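Side-chain contacts in viral structural protein 4 (Bombyx mori cytoplasmic polyhedrosis virus, PDB 6TZ0), which binds GTP and probably serves as the nucleotide-hydrolysing partner of the RNA-dependent RNA polymerase inside the transcribing virus particle: residues L336-S341 / I345-V350; S54-H59 / R71-M76; R226-N231 / Y243-Y248; Q436-S441 / V526-R531. One frame throughout, in Å; residues are numbered along the deposited sequence.

Contact 1 of 4, residues L336-S341 / I345-V350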
# COMPACT_ATOMS: atom_id res chain seq x y z
N LEU B 336 18.31 9.97 -21.22
CA LEU B 336 19.49 10.82 -21.36
C LEU B 336 20.02 11.29 -20.02
O LEU B 336 21.23 11.46 -19.85
CB LEU B 336 19.20 12.01 -22.27
CG LEU B 336 18.92 11.64 -23.72
CD1 LEU B 336 18.67 12.88 -24.53
CD2 LEU B 336 20.06 10.83 -24.28
N GLU B 337 19.12 11.51 -19.05
CA GLU B 337 19.54 11.77 -17.68
C GLU B 337 20.28 10.58 -17.09
O GLU B 337 21.25 10.76 -16.34
CB GLU B 337 18.31 12.13 -16.83
CG GLU B 337 18.58 12.33 -15.35
CD GLU B 337 19.49 13.51 -15.06
OE1 GLU B 337 19.46 14.50 -15.82
OE2 GLU B 337 20.26 13.43 -14.08
N ALA B 338 19.85 9.36 -17.42
CA ALA B 338 20.61 8.20 -16.96
C ALA B 338 21.96 8.08 -17.67
O ALA B 338 22.92 7.56 -17.08
CB ALA B 338 19.79 6.92 -17.16
N VAL B 339 22.05 8.53 -18.92
CA VAL B 339 23.31 8.49 -19.65
C VAL B 339 24.32 9.47 -19.05
O VAL B 339 25.50 9.15 -18.89
CB VAL B 339 23.06 8.77 -21.15
CG1 VAL B 339 24.35 9.03 -21.90
CG2 VAL B 339 22.39 7.60 -21.77
N VAL B 340 23.86 10.67 -18.68
CA VAL B 340 24.77 11.70 -18.20
C VAL B 340 25.26 11.41 -16.79
O VAL B 340 26.46 11.54 -16.51
CB VAL B 340 24.08 13.07 -18.31
CG1 VAL B 340 24.88 14.15 -17.60
CG2 VAL B 340 23.94 13.45 -19.76
N SER B 341 24.38 10.96 -15.89
CA SER B 341 24.64 11.04 -14.46
C SER B 341 25.69 10.03 -14.00
O SER B 341 25.75 8.90 -14.49
CB SER B 341 23.36 10.80 -13.67
OG SER B 341 22.98 9.44 -13.74
N ILE B 345 25.54 3.34 -12.68
CA ILE B 345 26.67 2.57 -13.20
C ILE B 345 26.41 2.12 -14.63
O ILE B 345 27.25 2.33 -15.51
CB ILE B 345 26.98 1.38 -12.28
CG1 ILE B 345 27.50 1.89 -10.93
CG2 ILE B 345 28.02 0.47 -12.91
CD1 ILE B 345 27.66 0.83 -9.89
N ASN B 346 25.25 1.53 -14.90
CA ASN B 346 24.90 1.09 -16.25
C ASN B 346 23.56 1.68 -16.67
O ASN B 346 22.60 1.64 -15.90
CB ASN B 346 24.82 -0.44 -16.34
CG ASN B 346 26.13 -1.11 -16.02
OD1 ASN B 346 26.21 -1.90 -15.09
ND2 ASN B 346 27.16 -0.79 -16.79
N ALA B 347 23.51 2.22 -17.89
CA ALA B 347 22.30 2.80 -18.45
C ALA B 347 21.94 2.06 -19.73
O ALA B 347 22.79 1.86 -20.59
CB ALA B 347 22.47 4.29 -18.73
N THR B 348 20.68 1.66 -19.85
CA THR B 348 20.25 0.83 -20.97
C THR B 348 18.89 1.32 -21.47
O THR B 348 18.01 1.61 -20.66
CB THR B 348 20.18 -0.64 -20.55
OG1 THR B 348 21.42 -1.04 -19.97
CG2 THR B 348 19.89 -1.54 -21.74
N LEU B 349 18.74 1.42 -22.78
CA LEU B 349 17.47 1.73 -23.42
C LEU B 349 16.98 0.50 -24.16
O LEU B 349 17.67 0.01 -25.06
CB LEU B 349 17.60 2.91 -24.39
CG LEU B 349 16.30 3.37 -25.04
CD1 LEU B 349 15.39 3.97 -24.00
CD2 LEU B 349 16.55 4.34 -26.17
N VAL B 350 15.80 0.01 -23.80
CA VAL B 350 15.17 -1.10 -24.50
C VAL B 350 14.20 -0.54 -25.52
O VAL B 350 13.31 0.25 -25.17
CB VAL B 350 14.47 -2.05 -23.53
CG1 VAL B 350 13.79 -3.17 -24.29
CG2 VAL B 350 15.46 -2.63 -22.56
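A338 and A347 turn their methyl groups toward each other where helix 326-340 ends and strand 347-353 begins, a helix-to-strand turn at the entry to a P-loop nucleotide-binding fold. The strand is the middle one of a five-stranded parallel sheet and leads straight into the GTP-binding loop that holds K355, G356 and G358. Here the sheet is met by the end of a helix through its smallest side chains: A338 CB and A347 CB lie 4.1 Å apart, and the backbones come close, with 5.9 Å between the CA atoms of the two alanines. The A347 methyl also rests against the backbone of the helix, 3.7 Å from A338 O. V339 points across the strand more than at it. Its CG1 is anti to the backbone N (chi1 168°), which leaves CG2 on the flank beside that N, the side from which the alanine methyl arrives; V339 CG2 and A347 CB are 4.5 Å apart. Two carbonyls near the helix end are engaged by R483: V339 O accepts a hydrogen bond from R483 NH1, and A338 O a weak one from R483 NH2. In the linking turn, I345 packs on F627 of the polymerase chain. At the helix end, S341 N bonds to E337 O at 3.2 Å, and S341 OG adds a weak bond to the same oxygen at 3.4 Å.

Contact 2 of 4, residues S54-H59 / R71-M76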
# COMPACT_ATOMS: atom_id res chain seq x y z
N SER B 54 -4.75 39.98 -19.86
CA SER B 54 -3.85 40.72 -18.97
C SER B 54 -4.39 40.79 -17.55
O SER B 54 -3.65 40.58 -16.58
CB SER B 54 -3.63 42.13 -19.52
OG SER B 54 -3.05 42.08 -20.81
N MET B 55 -5.70 41.05 -17.42
CA MET B 55 -6.33 41.12 -16.10
C MET B 55 -6.29 39.76 -15.40
O MET B 55 -6.04 39.70 -14.19
CB MET B 55 -7.77 41.61 -16.26
CG MET B 55 -8.54 41.81 -14.98
SD MET B 55 -7.94 43.15 -13.96
CE MET B 55 -8.51 44.56 -14.90
N LEU B 56 -6.51 38.68 -16.14
CA LEU B 56 -6.47 37.34 -15.56
C LEU B 56 -5.08 36.96 -15.09
O LEU B 56 -4.93 36.34 -14.03
CB LEU B 56 -6.99 36.30 -16.55
CG LEU B 56 -8.49 36.19 -16.71
CD1 LEU B 56 -8.80 35.24 -17.83
CD2 LEU B 56 -9.07 35.67 -15.42
N ALA B 57 -4.05 37.32 -15.86
CA ALA B 57 -2.68 37.04 -15.43
C ALA B 57 -2.32 37.84 -14.18
O ALA B 57 -1.66 37.31 -13.27
CB ALA B 57 -1.70 37.34 -16.56
N LYS B 58 -2.78 39.09 -14.10
CA LYS B 58 -2.54 39.90 -12.91
C LYS B 58 -3.22 39.31 -11.68
O LYS B 58 -2.62 39.26 -10.60
CB LYS B 58 -3.01 41.33 -13.13
CG LYS B 58 -2.79 42.23 -11.93
CD LYS B 58 -3.23 43.65 -12.18
CE LYS B 58 -4.74 43.76 -12.16
NZ LYS B 58 -5.21 45.17 -12.27
N HIS B 59 -4.47 38.86 -11.81
CA HIS B 59 -5.15 38.30 -10.64
C HIS B 59 -4.61 36.94 -10.26
O HIS B 59 -4.63 36.57 -9.09
CB HIS B 59 -6.66 38.19 -10.85
CG HIS B 59 -7.35 39.50 -11.04
ND1 HIS B 59 -7.28 40.51 -10.11
CD2 HIS B 59 -8.22 39.92 -11.98
CE1 HIS B 59 -8.02 41.53 -10.52
NE2 HIS B 59 -8.60 41.19 -11.65
N ARG B 71 -15.40 29.26 -11.41
CA ARG B 71 -16.74 29.24 -11.99
C ARG B 71 -17.30 30.65 -12.15
O ARG B 71 -17.94 30.96 -13.16
CB ARG B 71 -17.67 28.38 -11.13
CG ARG B 71 -19.07 28.24 -11.72
CD ARG B 71 -19.95 27.24 -11.01
NE ARG B 71 -20.17 27.57 -9.61
CZ ARG B 71 -19.92 26.73 -8.60
NH1 ARG B 71 -20.14 27.11 -7.35
NH2 ARG B 71 -19.50 25.50 -8.85
N MET B 72 -17.01 31.53 -11.19
CA MET B 72 -17.45 32.92 -11.27
C MET B 72 -16.76 33.65 -12.41
O MET B 72 -17.42 34.36 -13.19
CB MET B 72 -17.17 33.62 -9.94
CG MET B 72 -17.74 35.01 -9.84
SD MET B 72 -19.52 35.00 -9.68
CE MET B 72 -19.66 34.42 -7.99
N TYR B 73 -15.44 33.50 -12.52
CA TYR B 73 -14.69 34.08 -13.63
C TYR B 73 -15.16 33.54 -14.98
O TYR B 73 -15.27 34.30 -15.95
CB TYR B 73 -13.19 33.81 -13.47
CG TYR B 73 -12.43 34.68 -12.49
CD1 TYR B 73 -12.02 35.96 -12.84
CD2 TYR B 73 -12.06 34.20 -11.25
CE1 TYR B 73 -11.31 36.74 -11.97
CE2 TYR B 73 -11.35 34.98 -10.36
CZ TYR B 73 -10.98 36.25 -10.73
OH TYR B 73 -10.27 37.02 -9.85
N ALA B 74 -15.44 32.24 -15.04
CA ALA B 74 -15.92 31.62 -16.27
C ALA B 74 -17.27 32.17 -16.69
O ALA B 74 -17.49 32.45 -17.87
CB ALA B 74 -15.98 30.11 -16.10
N ASP B 75 -18.17 32.37 -15.72
CA ASP B 75 -19.48 32.94 -16.04
C ASP B 75 -19.37 34.39 -16.50
O ASP B 75 -19.99 34.77 -17.49
CB ASP B 75 -20.41 32.83 -14.83
CG ASP B 75 -20.76 31.41 -14.49
OD1 ASP B 75 -20.70 30.55 -15.39
OD2 ASP B 75 -21.10 31.15 -13.32
N MET B 76 -18.54 35.18 -15.81
CA MET B 76 -18.39 36.59 -16.15
C MET B 76 -17.77 36.79 -17.53
O MET B 76 -18.15 37.70 -18.26
CB MET B 76 -17.54 37.28 -15.10
CG MET B 76 -18.21 37.42 -13.77
SD MET B 76 -17.07 37.89 -12.49
CE MET B 76 -16.68 39.50 -13.09
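A helix-loop-helix hairpin near the N-terminus brings L56 and H59 of helix 41-60 against Y73 of helix 70-79, inside a cluster of helices far from the centre of the molecule. The backbones stay well apart, 9.1 Å between L56 CA and Y73 CA, and it is the long tyrosine side chain that spans the gap. In Y73 CG stands anti to the carbonyl carbon (chi1 -78°), and the ring is carried across to the first helix. L56 comes the other way: the leucine and the tyrosine run antiparallel alongside each other, and the branch L56 CD2 settles 3.9 Å from Y73 CD1 near the root of the ring. That approach is oblique to the ring plane. H59 lies one helical turn further on, and meets the far end of the tyrosine. H59 starts out toward the second helix from its CB onward, whereas L56 reaches it only with its CD2 branch. Further helices complete the packing: L56 and Y73 both touch L175 of helix 170-176, while H59 and Y73 both touch A137 of helix 136-146. K58 ties the first helix to the latter by a salt bridge with E140. The phenol oxygen meets the histidine mostly through carbon, with Y73 OH 3.9 Å from H59 CB and 4.0 Å from H59 CG.

Contact 3 of 4, residues R226-N231 / Y243-Y248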
# COMPACT_ATOMS: atom_id res chain seq x y z
N ARG B 226 -6.51 38.44 -47.67
CA ARG B 226 -6.10 37.08 -47.99
C ARG B 226 -4.59 36.93 -47.81
O ARG B 226 -3.83 37.88 -48.00
CB ARG B 226 -6.48 36.72 -49.43
CG ARG B 226 -7.96 36.91 -49.74
CD ARG B 226 -8.84 35.93 -49.00
NE ARG B 226 -8.69 34.54 -49.44
CZ ARG B 226 -9.42 33.99 -50.40
NH1 ARG B 226 -10.33 34.71 -51.03
NH2 ARG B 226 -9.24 32.72 -50.73
N SER B 227 -4.18 35.72 -47.44
CA SER B 227 -2.79 35.33 -47.42
C SER B 227 -2.57 34.26 -48.48
O SER B 227 -3.52 33.67 -49.00
CB SER B 227 -2.38 34.82 -46.04
OG SER B 227 -3.09 33.65 -45.70
N ILE B 228 -1.31 34.02 -48.83
CA ILE B 228 -0.97 33.24 -50.01
C ILE B 228 -0.24 31.97 -49.60
O ILE B 228 0.76 32.03 -48.88
CB ILE B 228 -0.12 34.07 -50.99
CG1 ILE B 228 -0.92 35.27 -51.48
CG2 ILE B 228 0.36 33.23 -52.15
CD1 ILE B 228 -2.19 34.90 -52.20
N PHE B 229 -0.74 30.84 -50.07
CA PHE B 229 -0.06 29.55 -49.94
C PHE B 229 0.49 29.16 -51.30
O PHE B 229 -0.25 28.71 -52.18
CB PHE B 229 -1.01 28.50 -49.38
CG PHE B 229 -0.45 27.13 -49.36
CD1 PHE B 229 0.73 26.85 -48.69
CD2 PHE B 229 -1.13 26.09 -49.95
CE1 PHE B 229 1.24 25.58 -48.67
CE2 PHE B 229 -0.63 24.81 -49.92
CZ PHE B 229 0.56 24.55 -49.28
N ASN B 230 1.79 29.32 -51.47
CA ASN B 230 2.48 29.02 -52.73
C ASN B 230 2.67 27.51 -52.83
O ASN B 230 3.47 26.92 -52.10
CB ASN B 230 3.81 29.75 -52.78
CG ASN B 230 4.48 29.69 -54.13
OD1 ASN B 230 3.95 29.12 -55.08
ND2 ASN B 230 5.66 30.28 -54.22
N ASN B 231 1.96 26.89 -53.76
CA ASN B 231 2.07 25.46 -54.03
C ASN B 231 2.24 25.24 -55.52
O ASN B 231 1.66 24.32 -56.11
CB ASN B 231 0.85 24.72 -53.48
CG ASN B 231 1.08 23.23 -53.34
OD1 ASN B 231 2.15 22.71 -53.64
ND2 ASN B 231 0.06 22.52 -52.87
N TYR B 243 4.07 37.74 -61.17
CA TYR B 243 2.62 37.68 -61.25
C TYR B 243 1.95 38.75 -60.41
O TYR B 243 0.72 38.74 -60.30
CB TYR B 243 2.13 36.29 -60.84
CG TYR B 243 2.58 35.22 -61.80
CD1 TYR B 243 1.87 34.98 -62.97
CD2 TYR B 243 3.72 34.47 -61.55
CE1 TYR B 243 2.28 34.02 -63.85
CE2 TYR B 243 4.13 33.50 -62.43
CZ TYR B 243 3.41 33.28 -63.58
OH TYR B 243 3.82 32.31 -64.46
N GLY B 244 2.70 39.67 -59.82
CA GLY B 244 2.10 40.79 -59.13
C GLY B 244 1.59 40.50 -57.74
O GLY B 244 0.57 41.07 -57.33
N TYR B 245 2.27 39.64 -57.00
CA TYR B 245 1.91 39.31 -55.62
C TYR B 245 2.84 40.00 -54.63
O TYR B 245 3.19 39.44 -53.59
CB TYR B 245 1.92 37.80 -55.43
CG TYR B 245 0.75 37.10 -56.07
CD1 TYR B 245 -0.44 36.93 -55.38
CD2 TYR B 245 0.82 36.63 -57.37
CE1 TYR B 245 -1.52 36.31 -55.95
CE2 TYR B 245 -0.26 36.00 -57.96
CZ TYR B 245 -1.42 35.84 -57.24
OH TYR B 245 -2.49 35.21 -57.82
N GLY B 246 3.23 41.23 -54.94
CA GLY B 246 4.23 41.92 -54.14
C GLY B 246 3.72 42.40 -52.80
O GLY B 246 4.45 42.34 -51.80
N GLU B 247 2.49 42.88 -52.74
CA GLU B 247 1.95 43.39 -51.49
C GLU B 247 1.34 42.31 -50.62
O GLU B 247 0.83 42.64 -49.54
CB GLU B 247 0.90 44.47 -51.75
CG GLU B 247 1.44 45.76 -52.31
CD GLU B 247 0.36 46.81 -52.46
OE1 GLU B 247 -0.82 46.49 -52.22
OE2 GLU B 247 0.69 47.97 -52.81
N TYR B 248 1.35 41.06 -51.04
CA TYR B 248 0.70 40.04 -50.24
C TYR B 248 1.72 39.38 -49.33
O TYR B 248 2.93 39.49 -49.53
CB TYR B 248 0.02 38.97 -51.11
CG TYR B 248 -1.17 39.40 -51.97
CD1 TYR B 248 -1.62 40.71 -51.99
CD2 TYR B 248 -1.88 38.47 -52.69
CE1 TYR B 248 -2.69 41.08 -52.77
CE2 TYR B 248 -2.97 38.84 -53.45
CZ TYR B 248 -3.36 40.14 -53.48
OH TYR B 248 -4.44 40.53 -54.24
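I228 lays its side chain against Y245 and Y248, which stand next to each other, joining strand 226-230 to the loop that follows helix 236-242. The longer branch does the touching. With CG1 anti to the carbonyl carbon (chi1 -62°), the chain folds toward Y248, where I228 CG1 lies 3.6 Å from Y248 CD2, at the ring edge and near its plane. I228 CD1 is equally near that carbon and also reaches the second tyrosine, 4.1 Å from Y245 CE1. This second approach is oblique to the ring, and the isoleucine lies roughly perpendicular to the tyrosine side chain.

Around this trio, the polar end of Y245 is held by a hydrogen bond from its OH to A214 O, and its ring touches L208 and I239. Within the loop, Y243 CB sits at the edge of the Y245 ring. Y248 is backed by P216 and L221. The backbone fixes I228 as well: it pairs with V249 and I251, while its neighbours S227 and F229 pair with strand 204-208. The chain thus leaves the strand, forms a helix and returns beside the same strand, as in a small alpha/beta unit whose sheet-to-loop interface is filled by apolar and aromatic side chains.

Contact 4 of 4, residues Q436-S441 / V526-R531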
# COMPACT_ATOMS: atom_id res chain seq x y z
N GLN B 436 1.06 -20.48 -49.48
CA GLN B 436 0.46 -21.49 -48.63
C GLN B 436 0.10 -20.91 -47.27
O GLN B 436 -0.95 -21.24 -46.70
CB GLN B 436 1.42 -22.66 -48.45
CG GLN B 436 1.76 -23.39 -49.72
CD GLN B 436 2.72 -24.53 -49.49
OE1 GLN B 436 3.16 -24.76 -48.36
NE2 GLN B 436 3.07 -25.23 -50.55
N TYR B 437 0.95 -20.04 -46.73
CA TYR B 437 0.75 -19.51 -45.39
C TYR B 437 -0.37 -18.48 -45.35
O TYR B 437 -1.18 -18.47 -44.42
CB TYR B 437 2.05 -18.91 -44.86
CG TYR B 437 1.90 -18.20 -43.54
CD1 TYR B 437 1.71 -18.92 -42.36
CD2 TYR B 437 1.98 -16.82 -43.46
CE1 TYR B 437 1.58 -18.27 -41.15
CE2 TYR B 437 1.86 -16.17 -42.26
CZ TYR B 437 1.66 -16.90 -41.11
OH TYR B 437 1.53 -16.24 -39.91
N GLU B 438 -0.44 -17.61 -46.36
CA GLU B 438 -1.49 -16.61 -46.45
C GLU B 438 -2.87 -17.21 -46.66
O GLU B 438 -3.88 -16.56 -46.36
CB GLU B 438 -1.19 -15.63 -47.58
CG GLU B 438 -0.07 -14.65 -47.32
CD GLU B 438 -0.48 -13.55 -46.37
OE1 GLU B 438 -1.68 -13.20 -46.35
OE2 GLU B 438 0.39 -13.00 -45.66
N LEU B 439 -2.94 -18.44 -47.16
CA LEU B 439 -4.20 -19.07 -47.53
C LEU B 439 -4.88 -19.74 -46.34
O LEU B 439 -5.99 -20.26 -46.48
CB LEU B 439 -3.94 -20.07 -48.66
CG LEU B 439 -5.03 -20.64 -49.56
CD1 LEU B 439 -5.68 -19.52 -50.34
CD2 LEU B 439 -4.45 -21.68 -50.49
N LEU B 440 -4.26 -19.73 -45.16
CA LEU B 440 -4.84 -20.36 -43.99
C LEU B 440 -5.88 -19.46 -43.35
O LEU B 440 -5.95 -18.25 -43.61
CB LEU B 440 -3.77 -20.70 -42.97
CG LEU B 440 -2.68 -21.70 -43.38
CD1 LEU B 440 -1.64 -21.79 -42.29
CD2 LEU B 440 -3.27 -23.06 -43.67
N SER B 441 -6.69 -20.05 -42.48
CA SER B 441 -7.61 -19.28 -41.66
C SER B 441 -6.88 -18.74 -40.44
O SER B 441 -5.70 -19.03 -40.22
CB SER B 441 -8.82 -20.12 -41.28
OG SER B 441 -8.43 -21.20 -40.44
N VAL B 526 9.16 -17.97 -43.03
CA VAL B 526 9.55 -17.98 -41.63
C VAL B 526 9.57 -16.57 -41.08
O VAL B 526 9.17 -16.32 -39.93
CB VAL B 526 10.92 -18.66 -41.49
CG1 VAL B 526 11.35 -18.76 -40.04
CG2 VAL B 526 10.89 -20.02 -42.16
N GLN B 527 9.98 -15.61 -41.90
CA GLN B 527 10.03 -14.21 -41.49
C GLN B 527 8.63 -13.65 -41.27
O GLN B 527 8.39 -12.95 -40.27
CB GLN B 527 10.78 -13.40 -42.54
CG GLN B 527 12.24 -13.75 -42.64
CD GLN B 527 13.00 -13.33 -41.42
OE1 GLN B 527 12.81 -12.24 -40.90
NE2 GLN B 527 13.87 -14.21 -40.93
N LEU B 528 7.69 -13.96 -42.16
CA LEU B 528 6.32 -13.50 -41.99
C LEU B 528 5.65 -14.19 -40.80
O LEU B 528 4.88 -13.56 -40.06
CB LEU B 528 5.53 -13.75 -43.27
CG LEU B 528 4.10 -13.24 -43.31
CD1 LEU B 528 4.06 -11.74 -43.13
CD2 LEU B 528 3.48 -13.63 -44.62
N PHE B 529 5.96 -15.47 -40.59
CA PHE B 529 5.42 -16.22 -39.46
C PHE B 529 5.92 -15.66 -38.14
O PHE B 529 5.14 -15.50 -37.18
CB PHE B 529 5.77 -17.69 -39.61
CG PHE B 529 5.26 -18.56 -38.51
CD1 PHE B 529 3.91 -18.82 -38.39
CD2 PHE B 529 6.13 -19.16 -37.61
CE1 PHE B 529 3.43 -19.62 -37.38
CE2 PHE B 529 5.65 -19.96 -36.60
CZ PHE B 529 4.30 -20.19 -36.49
N LEU B 530 7.21 -15.32 -38.07
CA LEU B 530 7.75 -14.73 -36.85
C LEU B 530 7.26 -13.32 -36.63
O LEU B 530 7.07 -12.92 -35.47
CB LEU B 530 9.27 -14.76 -36.88
CG LEU B 530 9.85 -16.15 -36.70
CD1 LEU B 530 11.36 -16.13 -36.83
CD2 LEU B 530 9.44 -16.68 -35.36
N ARG B 531 7.04 -12.55 -37.70
CA ARG B 531 6.41 -11.24 -37.58
C ARG B 531 5.04 -11.35 -36.94
O ARG B 531 4.70 -10.58 -36.03
CB ARG B 531 6.32 -10.55 -38.95
CG ARG B 531 5.76 -9.12 -38.92
CD ARG B 531 4.27 -9.05 -39.25
NE ARG B 531 3.70 -7.74 -38.97
CZ ARG B 531 2.41 -7.52 -38.79
NH1 ARG B 531 1.55 -8.53 -38.82
NH2 ARG B 531 1.97 -6.30 -38.53
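The Y437 and F529 rings stand almost at right angles, planes at 87° and centroids 6.0 Å apart, where helix 434-438 packs on helix 524-537 in the helical part of the GTP-binding domain. At the edge of the F529 ring, near its plane, lies Y437 CE1, 3.7 Å from F529 CD1. Against the Y437 ring, F529 CD1 arrives obliquely, while L528 meets another part of the ring, its CD2 near the ring plane at the CD2/CE2 edge and 3.7 Å from Y437 CD2. The tyrosine thus touches two consecutive residues of the longer helix. In Y437 CG is anti to the backbone N (chi1 174°), which sends the ring outward to the other helix. Its hydroxyl is hydrogen-bonded to D532, one turn beyond L528, and K445 makes a cation-pi contact with the ring. M448 and M449 of helix 442-457 add packing against F529 and Y437. E438 curls its chain at chi2 so that the carboxylate lies beside L528; the same carboxylate makes a long, weak ion pair with R518. The nucleotide site is near: the side chain of L528 is about 8 Å from those of K355 and R520, which bind GTP in another structure of this protein. At the far end of the tyrosine, Y437 OH sits 3.8 Å from F529 CD1 and 3.9 Å from F529 CA.

Along the chain the order is contact 2, contact 3, contact 1, contact 4, each closing before the next opens, and none touches another. Contacts 1 and 4 belong to the GTP-binding part: strand 347-353 of contact 1 runs into the P-loop, and helix 524-537 of contact 4 follows the GTP-binding residues R520 to R522. Their centres are 38 Å apart, their nearest atoms about 16 Å. Contact 2, in the N-terminal helices, and contact 3, on the two-stranded parallel sheet, lie 40 Å apart between centres. The longest span, 61 Å between centres, separates contacts 2 and 4, which lie on opposite sides of the chain's centre. The protein is thus extended, with separately packed regions beyond its nucleotide-binding part.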